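Long-range contacts in alginate biosynthesis protein AlgJ (Pseudomonas putida, PDB 4O8V), which probably adds acetyl groups to mannuronate residues of alginate in the periplasm, as part of an inner-membrane acetylation complex: residues Glu24-Met35 and Glu75-Leu84; Val61-Glu70 and Lys110-Asp120. All blocks are in the same frame, centred on the assembly; numbering follows the deposited sequence.

Interaction 1: residues Glu24-Met35 and Glu75-Leu84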
loop_
_atom_site.group_PDB
_atom_site.type_symbol
_atom_site.label_atom_id
_atom_site.label_comp_id
_atom_site.label_asym_id
_atom_site.label_seq_id
_atom_site.Cartn_x
_atom_site.Cartn_y
_atom_site.Cartn_z
ATOM N N GLU A 24 -5.278 0.601 12.855
ATOM C CA GLU A 24 -6.352 1.323 12.186
ATOM C C GLU A 24 -7.329 1.899 13.205
ATOM O O GLU A 24 -8.317 2.538 12.838
ATOM C CB GLU A 24 -7.082 0.401 11.190
ATOM C CG GLU A 24 -6.271 0.187 9.896
ATOM C CD GLU A 24 -6.871 -0.836 8.943
ATOM O OE1 GLU A 24 -7.979 -1.363 9.213
ATOM O OE2 GLU A 24 -6.230 -1.124 7.903
ATOM N N PHE A 25 -7.049 1.664 14.490
ATOM C CA PHE A 25 -7.932 2.104 15.576
ATOM C C PHE A 25 -7.267 3.069 16.561
ATOM O O PHE A 25 -7.885 4.036 17.016
ATOM C CB PHE A 25 -8.438 0.902 16.385
ATOM C CG PHE A 25 -9.451 0.063 15.673
ATOM C CD1 PHE A 25 -9.086 -0.691 14.577
ATOM C CD2 PHE A 25 -10.763 -0.003 16.131
ATOM C CE1 PHE A 25 -10.030 -1.483 13.913
ATOM C CE2 PHE A 25 -11.708 -0.796 15.480
ATOM C CZ PHE A 25 -11.339 -1.528 14.363
ATOM N N LYS A 26 -6.025 2.766 16.932
ATOM C CA LYS A 26 -5.391 3.384 18.105
ATOM C C LYS A 26 -5.079 4.861 17.882
ATOM O O LYS A 26 -4.704 5.260 16.782
ATOM C CB LYS A 26 -4.094 2.640 18.470
ATOM C CG LYS A 26 -2.973 2.796 17.425
ATOM C CD LYS A 26 -1.693 2.047 17.798
ATOM C CE LYS A 26 -1.971 0.565 18.012
ATOM N NZ LYS A 26 -0.749 -0.281 18.181
ATOM N N PRO A 27 -5.247 5.680 18.926
ATOM C CA PRO A 27 -4.712 7.044 18.848
ATOM C C PRO A 27 -3.195 6.995 18.859
ATOM O O PRO A 27 -2.629 5.998 19.305
ATOM C CB PRO A 27 -5.253 7.710 20.111
ATOM C CG PRO A 27 -5.457 6.583 21.069
ATOM C CD PRO A 27 -5.884 5.407 20.228
ATOM N N THR A 28 -2.539 8.033 18.354
ATOM C CA THR A 28 -1.092 8.126 18.467
ATOM C C THR A 28 -0.784 9.460 19.125
ATOM O O THR A 28 -1.307 10.490 18.703
ATOM C CB THR A 28 -0.398 7.999 17.092
ATOM O OG1 THR A 28 -0.561 6.662 16.604
ATOM C CG2 THR A 28 1.085 8.295 17.193
ATOM N N ALA A 29 0.018 9.436 20.188
ATOM C CA ALA A 29 0.486 10.671 20.819
ATOM C C ALA A 29 1.325 11.490 19.845
ATOM O O ALA A 29 2.282 10.982 19.252
ATOM C CB ALA A 29 1.290 10.365 22.073
ATOM N N GLY A 30 0.972 12.764 19.693
ATOM C CA GLY A 30 1.690 13.647 18.791
ATOM C C GLY A 30 1.425 13.317 17.336
ATOM O O GLY A 30 2.248 13.613 16.465
ATOM N N ALA A 31 0.269 12.714 17.075
ATOM C CA ALA A 31 -0.102 12.283 15.728
ATOM C C ALA A 31 -0.096 13.423 14.696
ATOM O O ALA A 31 0.279 13.209 13.543
ATOM C CB ALA A 31 -1.466 11.609 15.755
ATOM N N GLU A 32 -0.511 14.621 15.106
ATOM C CA GLU A 32 -0.546 15.770 14.209
ATOM C C GLU A 32 0.840 16.113 13.679
ATOM O O GLU A 32 1.012 16.318 12.475
ATOM C CB GLU A 32 -1.139 16.994 14.912
ATOM N N GLN A 33 1.823 16.176 14.579
ATOM C CA GLN A 33 3.190 16.526 14.192
ATOM C C GLN A 33 3.841 15.388 13.400
ATOM O O GLN A 33 4.628 15.631 12.478
ATOM C CB GLN A 33 4.035 16.871 15.423
ATOM C CG GLN A 33 3.378 17.865 16.385
ATOM C CD GLN A 33 2.604 17.189 17.519
ATOM O OE1 GLN A 33 1.426 16.839 17.370
ATOM N NE2 GLN A 33 3.266 17.008 18.661
ATOM N N LEU A 34 3.507 14.149 13.756
ATOM C CA LEU A 34 4.012 12.992 13.023
ATOM C C LEU A 34 3.498 12.995 11.582
ATOM O O LEU A 34 4.260 12.732 10.643
ATOM C CB LEU A 34 3.636 11.684 13.726
ATOM C CG LEU A 34 4.448 11.278 14.967
ATOM C CD1 LEU A 34 3.939 9.961 15.537
ATOM C CD2 LEU A 34 5.933 11.187 14.644
HETATM N N MSE A 35 2.215 13.293 11.394
HETATM C CA MSE A 35 1.665 13.423 10.037
HETATM C C MSE A 35 2.350 14.529 9.221
HETATM O O MSE A 35 2.677 14.324 8.038
HETATM C CB MSE A 35 0.167 13.681 10.098
HETATM C CG MSE A 35 -0.627 12.431 10.433
HETATM SE SE MSE A 35 -2.517 12.886 10.695
HETATM C CE MSE A 35 -2.723 14.084 9.140
ATOM N N GLU A 75 -15.626 -2.285 19.515
ATOM C CA GLU A 75 -14.634 -1.217 19.416
ATOM C C GLU A 75 -14.709 -0.495 18.077
ATOM O O GLU A 75 -14.754 -1.135 17.028
ATOM C CB GLU A 75 -13.213 -1.762 19.596
ATOM C CG GLU A 75 -12.873 -2.267 20.979
ATOM C CD GLU A 75 -11.415 -2.682 21.079
ATOM O OE1 GLU A 75 -10.539 -1.788 21.060
ATOM O OE2 GLU A 75 -11.144 -3.901 21.156
ATOM N N ARG A 76 -14.691 0.836 18.126
ATOM C CA ARG A 76 -14.588 1.671 16.918
ATOM C C ARG A 76 -13.252 2.417 16.899
ATOM O O ARG A 76 -12.704 2.699 17.969
ATOM C CB ARG A 76 -15.751 2.666 16.870
ATOM C CG ARG A 76 -17.109 1.996 16.826
ATOM C CD ARG A 76 -17.154 1.079 15.623
ATOM N NE ARG A 76 -18.167 0.040 15.739
ATOM C CZ ARG A 76 -19.290 0.016 15.029
ATOM N NH1 ARG A 76 -19.538 0.987 14.164
ATOM N NH2 ARG A 76 -20.162 -0.976 15.190
ATOM N N PRO A 77 -12.738 2.756 15.702
ATOM C CA PRO A 77 -11.477 3.511 15.646
ATOM C C PRO A 77 -11.594 4.866 16.359
ATOM O O PRO A 77 -12.696 5.427 16.437
ATOM C CB PRO A 77 -11.232 3.686 14.140
ATOM C CG PRO A 77 -11.965 2.528 13.500
ATOM C CD PRO A 77 -13.204 2.354 14.363
ATOM N N ALA A 78 -10.485 5.367 16.904
ATOM C CA ALA A 78 -10.461 6.706 17.501
ATOM C C ALA A 78 -10.647 7.780 16.439
ATOM O O ALA A 78 -10.505 7.521 15.239
ATOM C CB ALA A 78 -9.153 6.947 18.270
ATOM N N SER A 79 -10.938 8.993 16.895
ATOM C CA SER A 79 -11.326 10.083 16.011
ATOM C C SER A 79 -10.251 10.424 14.972
ATOM O O SER A 79 -10.574 10.862 13.866
ATOM C CB SER A 79 -11.676 11.315 16.841
ATOM O OG SER A 79 -10.551 11.756 17.580
ATOM N N LEU A 80 -8.985 10.206 15.325
ATOM C CA LEU A 80 -7.865 10.411 14.398
ATOM C C LEU A 80 -8.113 9.718 13.057
ATOM O O LEU A 80 -7.764 10.229 11.999
ATOM C CB LEU A 80 -6.558 9.902 15.031
ATOM C CG LEU A 80 -5.330 9.628 14.153
ATOM C CD1 LEU A 80 -4.749 10.950 13.655
ATOM C CD2 LEU A 80 -4.274 8.805 14.904
ATOM N N HIS A 81 -8.740 8.548 13.112
ATOM C CA HIS A 81 -8.958 7.731 11.937
ATOM C C HIS A 81 -10.234 8.067 11.168
ATOM O O HIS A 81 -10.434 7.549 10.072
ATOM C CB HIS A 81 -8.978 6.245 12.341
ATOM C CG HIS A 81 -7.708 5.782 12.984
ATOM N ND1 HIS A 81 -6.579 5.459 12.256
ATOM C CD2 HIS A 81 -7.380 5.612 14.289
ATOM C CE1 HIS A 81 -5.618 5.094 13.090
ATOM N NE2 HIS A 81 -6.078 5.179 14.326
ATOM N N ASP A 82 -11.096 8.913 11.731
ATOM C CA ASP A 82 -12.369 9.248 11.079
ATOM C C ASP A 82 -12.194 9.731 9.634
ATOM O O ASP A 82 -12.856 9.249 8.724
ATOM C CB ASP A 82 -13.114 10.316 11.868
ATOM C CG ASP A 82 -13.769 9.770 13.128
ATOM O OD1 ASP A 82 -13.875 8.533 13.273
ATOM O OD2 ASP A 82 -14.193 10.597 13.958
ATOM N N ASP A 83 -11.298 10.683 9.423
ATOM C CA ASP A 83 -11.165 11.270 8.095
ATOM C C ASP A 83 -9.721 11.284 7.599
ATOM O O ASP A 83 -9.334 12.151 6.804
ATOM C CB ASP A 83 -11.733 12.690 8.087
ATOM C CG ASP A 83 -12.206 13.121 6.701
ATOM O OD1 ASP A 83 -12.799 12.265 5.985
ATOM O OD2 ASP A 83 -11.984 14.305 6.334
ATOM N N LEU A 84 -8.951 10.295 8.053
ATOM C CA LEU A 84 -7.515 10.217 7.764
ATOM C C LEU A 84 -7.237 10.023 6.265
ATOM O O LEU A 84 -6.340 10.664 5.709
ATOM C CB LEU A 84 -6.879 9.079 8.565
ATOM C CG LEU A 84 -5.359 8.881 8.465
ATOM C CD1 LEU A 84 -4.615 10.169 8.755
ATOM C CD2 LEU A 84 -4.931 7.790 9.461
#
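The carbonyl oxygen of Lys26 receives the imidazole of His81, with NE2 to O at 2.8 Å and an N-H...O angle of 158°. The oxygen lies near the ring plane, yet NE2 approaches from 44° above the carbonyl plane, so the bond misses the lone-pair directions. One residue back, Phe25 O takes the backbone N of Ala78 at 2.9 Å. The histidine ring is also packed from both sides: Glu24 O stands 3.3 Å above its centre, while Leu80 CD2 lies over the rim of the opposite face. With an alanine here in place of His81, ring and N-H are gone, and Lys26 O would probably lose its donor while a gap opened between Glu24 O and Leu80. Farther along, Pro77 lays CG over a face of the Phe25 ring, 3.9 Å from the centroid, a CH-pi contact. With CG beside its own backbone N (chi1 -72°), the phenylalanine ring also brings CE2 to Glu75 O, which is buried at the ring edge without a hydrogen-bond partner. At the other end, Leu80 CD1 meets Ala31 CB at 4.0 Å, and the selenium of Met35 touches Leu84 CD1 at 3.9 Å. Loop 24-30 and the start of helix 31-51 thus pack along residues 75-84, which lead into helix 84-94 of the SGNH hydrolase-like domain, with one backbone and one imidazole bond in the middle and mainly apolar packing to either end.

Interaction 2: residues Val61-Glu70 and Lys110-Asp120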
loop_
_atom_site.group_PDB
_atom_site.type_symbol
_atom_site.label_atom_id
_atom_site.label_comp_id
_atom_site.label_asym_id
_atom_site.label_seq_id
_atom_site.Cartn_x
_atom_site.Cartn_y
_atom_site.Cartn_z
ATOM N N VAL A 61 -3.491 3.354 0.279
ATOM C CA VAL A 61 -4.414 2.226 0.489
ATOM C C VAL A 61 -5.358 2.532 1.646
ATOM O O VAL A 61 -4.923 2.829 2.745
ATOM C CB VAL A 61 -3.667 0.920 0.791
ATOM C CG1 VAL A 61 -4.650 -0.286 0.767
ATOM C CG2 VAL A 61 -2.551 0.714 -0.236
ATOM N N PRO A 62 -6.666 2.470 1.395
ATOM C CA PRO A 62 -7.580 2.751 2.503
ATOM C C PRO A 62 -7.504 1.670 3.578
ATOM O O PRO A 62 -7.151 0.525 3.270
ATOM C CB PRO A 62 -8.952 2.764 1.829
ATOM C CG PRO A 62 -8.799 1.901 0.626
ATOM C CD PRO A 62 -7.371 2.169 0.144
ATOM N N ALA A 63 -7.825 2.039 4.815
ATOM C CA ALA A 63 -7.823 1.098 5.933
ATOM C C ALA A 63 -8.886 0.027 5.716
ATOM O O ALA A 63 -9.964 0.315 5.193
ATOM C CB ALA A 63 -8.071 1.826 7.230
ATOM N N LYS A 64 -8.592 -1.200 6.135
ATOM C CA LYS A 64 -9.590 -2.254 6.033
ATOM C C LYS A 64 -10.810 -1.867 6.863
ATOM O O LYS A 64 -11.959 -2.117 6.465
ATOM C CB LYS A 64 -9.033 -3.601 6.496
ATOM C CG LYS A 64 -10.020 -4.751 6.275
ATOM C CD LYS A 64 -9.380 -6.102 6.480
ATOM C CE LYS A 64 -9.741 -6.684 7.809
ATOM N NZ LYS A 64 -9.235 -8.082 7.947
ATOM N N ALA A 65 -10.566 -1.220 8.005
ATOM C CA ALA A 65 -11.659 -0.788 8.885
ATOM C C ALA A 65 -12.560 0.266 8.251
ATOM O O ALA A 65 -13.692 0.449 8.672
ATOM C CB ALA A 65 -11.107 -0.260 10.195
ATOM N N ARG A 66 -12.044 0.987 7.266
ATOM C CA ARG A 66 -12.827 1.994 6.549
ATOM C C ARG A 66 -13.637 1.355 5.427
ATOM O O ARG A 66 -14.754 1.769 5.153
ATOM C CB ARG A 66 -11.902 3.092 5.960
ATOM C CG ARG A 66 -12.648 4.186 5.204
ATOM C CD ARG A 66 -11.708 5.283 4.640
ATOM N NE ARG A 66 -10.711 5.762 5.604
ATOM C CZ ARG A 66 -10.965 6.588 6.615
ATOM N NH1 ARG A 66 -12.210 7.013 6.848
ATOM N NH2 ARG A 66 -9.974 6.974 7.419
ATOM N N VAL A 67 -13.061 0.353 4.771
ATOM C CA VAL A 67 -13.714 -0.292 3.647
ATOM C C VAL A 67 -14.763 -1.298 4.136
ATOM O O VAL A 67 -15.803 -1.463 3.500
ATOM C CB VAL A 67 -12.694 -0.999 2.724
ATOM C CG1 VAL A 67 -13.406 -1.746 1.592
ATOM C CG2 VAL A 67 -11.695 0.016 2.152
ATOM N N TYR A 68 -14.487 -1.960 5.262
ATOM C CA TYR A 68 -15.432 -2.934 5.848
ATOM C C TYR A 68 -15.989 -2.500 7.213
ATOM O O TYR A 68 -15.979 -3.258 8.188
ATOM C CB TYR A 68 -14.751 -4.317 5.927
ATOM C CG TYR A 68 -14.742 -4.993 4.577
ATOM C CD1 TYR A 68 -15.903 -5.602 4.087
ATOM C CD2 TYR A 68 -13.597 -4.982 3.761
ATOM C CE1 TYR A 68 -15.929 -6.198 2.837
ATOM C CE2 TYR A 68 -13.610 -5.579 2.493
ATOM C CZ TYR A 68 -14.784 -6.177 2.036
ATOM O OH TYR A 68 -14.821 -6.755 0.783
ATOM N N THR A 69 -16.538 -1.292 7.272
ATOM C CA THR A 69 -17.128 -0.788 8.520
ATOM C C THR A 69 -18.284 -1.649 9.002
ATOM O O THR A 69 -18.634 -1.639 10.194
ATOM C CB THR A 69 -17.652 0.648 8.372
ATOM O OG1 THR A 69 -18.711 0.669 7.410
ATOM C CG2 THR A 69 -16.548 1.568 7.908
ATOM N N GLU A 70 -18.878 -2.406 8.086
ATOM C CA GLU A 70 -20.051 -3.188 8.446
ATOM C C GLU A 70 -19.661 -4.388 9.307
ATOM O O GLU A 70 -20.525 -5.027 9.908
ATOM C CB GLU A 70 -20.822 -3.645 7.191
ATOM C CG GLU A 70 -20.083 -4.621 6.286
ATOM C CD GLU A 70 -19.385 -3.921 5.108
ATOM O OE1 GLU A 70 -18.839 -2.808 5.297
ATOM O OE2 GLU A 70 -19.402 -4.484 3.990
ATOM N N LYS A 110 -16.648 -4.354 -3.792
ATOM C CA LYS A 110 -17.155 -5.246 -2.731
ATOM C C LYS A 110 -18.331 -6.138 -3.183
ATOM O O LYS A 110 -18.549 -7.228 -2.632
ATOM C CB LYS A 110 -17.586 -4.433 -1.500
ATOM C CG LYS A 110 -16.439 -3.733 -0.784
ATOM C CD LYS A 110 -16.947 -2.763 0.262
ATOM C CE LYS A 110 -17.632 -3.469 1.422
ATOM N NZ LYS A 110 -18.212 -2.510 2.404
ATOM N N ALA A 111 -19.088 -5.682 -4.168
ATOM C CA ALA A 111 -20.223 -6.472 -4.654
ATOM C C ALA A 111 -19.770 -7.782 -5.303
ATOM O O ALA A 111 -20.517 -8.770 -5.317
ATOM C CB ALA A 111 -21.049 -5.661 -5.617
ATOM N N ARG A 112 -18.544 -7.792 -5.831
ATOM C CA ARG A 112 -18.004 -8.963 -6.513
ATOM C C ARG A 112 -17.482 -10.033 -5.549
ATOM O O ARG A 112 -17.452 -11.221 -5.883
ATOM C CB ARG A 112 -16.860 -8.536 -7.472
ATOM C CG ARG A 112 -17.294 -7.587 -8.587
ATOM C CD ARG A 112 -16.087 -6.823 -9.138
ATOM N NE ARG A 112 -15.067 -7.717 -9.675
ATOM C CZ ARG A 112 -13.875 -7.314 -10.112
ATOM N NH1 ARG A 112 -13.557 -6.026 -10.066
ATOM N NH2 ARG A 112 -13.002 -8.193 -10.597
ATOM N N GLY A 113 -17.056 -9.609 -4.363
ATOM C CA GLY A 113 -16.449 -10.501 -3.400
ATOM C C GLY A 113 -15.576 -9.691 -2.458
ATOM O O GLY A 113 -15.623 -8.463 -2.482
ATOM N N GLN A 114 -14.806 -10.376 -1.620
ATOM C CA GLN A 114 -13.965 -9.698 -0.646
ATOM C C GLN A 114 -12.831 -8.945 -1.349
ATOM O O GLN A 114 -12.108 -9.530 -2.165
ATOM C CB GLN A 114 -13.386 -10.693 0.354
ATOM C CG GLN A 114 -14.452 -11.191 1.337
ATOM C CD GLN A 114 -13.897 -12.118 2.395
ATOM O OE1 GLN A 114 -14.529 -13.107 2.744
ATOM N NE2 GLN A 114 -12.731 -11.774 2.952
ATOM N N VAL A 115 -12.675 -7.669 -1.004
ATOM C CA VAL A 115 -11.551 -6.887 -1.518
ATOM C C VAL A 115 -10.440 -6.801 -0.458
ATOM O O VAL A 115 -9.312 -6.449 -0.776
ATOM C CB VAL A 115 -12.010 -5.476 -1.998
ATOM C CG1 VAL A 115 -13.081 -5.596 -3.131
ATOM C CG2 VAL A 115 -12.522 -4.612 -0.868
ATOM N N PHE A 116 -10.758 -7.158 0.791
ATOM C CA PHE A 116 -9.757 -7.472 1.826
ATOM C C PHE A 116 -10.056 -8.850 2.408
ATOM O O PHE A 116 -11.215 -9.304 2.379
ATOM C CB PHE A 116 -9.763 -6.466 2.996
ATOM C CG PHE A 116 -9.127 -5.136 2.683
ATOM C CD1 PHE A 116 -9.844 -4.162 2.001
ATOM C CD2 PHE A 116 -7.844 -4.844 3.136
ATOM C CE1 PHE A 116 -9.287 -2.941 1.726
ATOM C CE2 PHE A 116 -7.274 -3.617 2.871
ATOM C CZ PHE A 116 -7.991 -2.663 2.163
ATOM N N LEU A 117 -9.032 -9.498 2.953
ATOM C CA LEU A 117 -9.203 -10.772 3.664
ATOM C C LEU A 117 -9.924 -10.542 4.991
ATOM O O LEU A 117 -9.775 -9.487 5.593
ATOM C CB LEU A 117 -7.841 -11.432 3.921
ATOM C CG LEU A 117 -7.073 -11.913 2.682
ATOM C CD1 LEU A 117 -5.611 -12.042 3.013
ATOM C CD2 LEU A 117 -7.587 -13.229 2.236
ATOM N N ARG A 118 -10.696 -11.524 5.442
ATOM C CA ARG A 118 -11.403 -11.416 6.734
ATOM C C ARG A 118 -10.464 -11.402 7.970
ATOM O O ARG A 118 -10.696 -10.642 8.920
ATOM C CB ARG A 118 -12.433 -12.559 6.845
ATOM C CG ARG A 118 -13.195 -12.633 8.182
ATOM C CD ARG A 118 -14.333 -13.675 8.125
ATOM N NE ARG A 118 -13.913 -14.911 7.481
ATOM C CZ ARG A 118 -13.188 -15.857 8.065
ATOM N NH1 ARG A 118 -12.813 -15.727 9.330
ATOM N NH2 ARG A 118 -12.845 -16.943 7.380
ATOM N N THR A 119 -9.404 -12.214 7.955
ATOM C CA THR A 119 -8.557 -12.383 9.133
ATOM C C THR A 119 -7.142 -11.834 8.972
ATOM O O THR A 119 -6.258 -12.121 9.775
ATOM C CB THR A 119 -8.448 -13.854 9.519
ATOM O OG1 THR A 119 -7.674 -14.553 8.537
ATOM C CG2 THR A 119 -9.853 -14.484 9.619
ATOM N N ASP A 120 -6.938 -11.035 7.935
ATOM C CA ASP A 120 -5.594 -10.572 7.569
ATOM C C ASP A 120 -5.664 -9.071 7.275
ATOM O O ASP A 120 -6.732 -8.564 6.939
ATOM C CB ASP A 120 -5.108 -11.381 6.358
ATOM C CG ASP A 120 -3.637 -11.119 5.981
ATOM O OD1 ASP A 120 -3.362 -10.098 5.311
ATOM O OD2 ASP A 120 -2.776 -11.972 6.329
HETATM O O HOH W 1 -17.166 -7.592 -0.038
#
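Lys64 passes its aliphatic chain along Phe116 and delivers NZ to the backbone beyond, where Asp120 O accepts at 2.7 Å and Leu117 O at 2.8 Å; Leu19 O is another direct acceptor, and Arg118 O adds a weak bond. Since CG extends away from the backbone N (chi1 -175°) and the chain bends at chi3, the ammonium can clear the ring. The backbone end of Lys64 packs too: CA lies over the centre of the Phe116 ring, 4.1 Å from the centroid and 7° off the normal, a CH-pi contact. Val67 CG2 packs on Phe116 CE1 at 3.8 Å. Next outward, the Tyr68 hydroxyl accepts the N-H of Val115 (N to OH 2.9 Å, 168°), with that nitrogen in the ring plane, and a water joins the same hydroxyl to Lys110 O. Lys110 runs back past the tyrosine ring to give NZ to Val67 O at 2.8 Å, almost head-on to the carbonyl. Lys110 NZ also forms a salt bridge with Glu70, 2.8 Å from OE2 on its syn lone pair. In the outer layer, Arg118 N and Thr119 OG1 bond to Asp184, holding the carbonyl-bearing chain. Several carbonyls thus converge on the buried Lys64 ammonium, which would probably favour its charged form and fix the chain's course into Asp120, assigned by similarity to the active site, whose OD1 accepts from His122 ND1.

The two interactions interlock along the chain, in the order 24-35, 61-70, 75-84, 110-120, so the segments of one alternate with those of the other. Their centres lie 19 Å apart, yet they touch directly: Glu24 OE1 probably accepts from Ala65 N at 2.9 Å, and His81 O probably from Arg66 NH2 at 2.8 Å. Residues 61-70, which leave strand 55-61 at the border of the parallel sheet and include helix 64-67, therefore lie between the loops of interaction 1 and residues 110-120. Through this continuous packing the peripheral loops connect to the segment carrying Asp120, consistent with a common framework beside the probable Ser-His-Asp site of the SGNH-like domain.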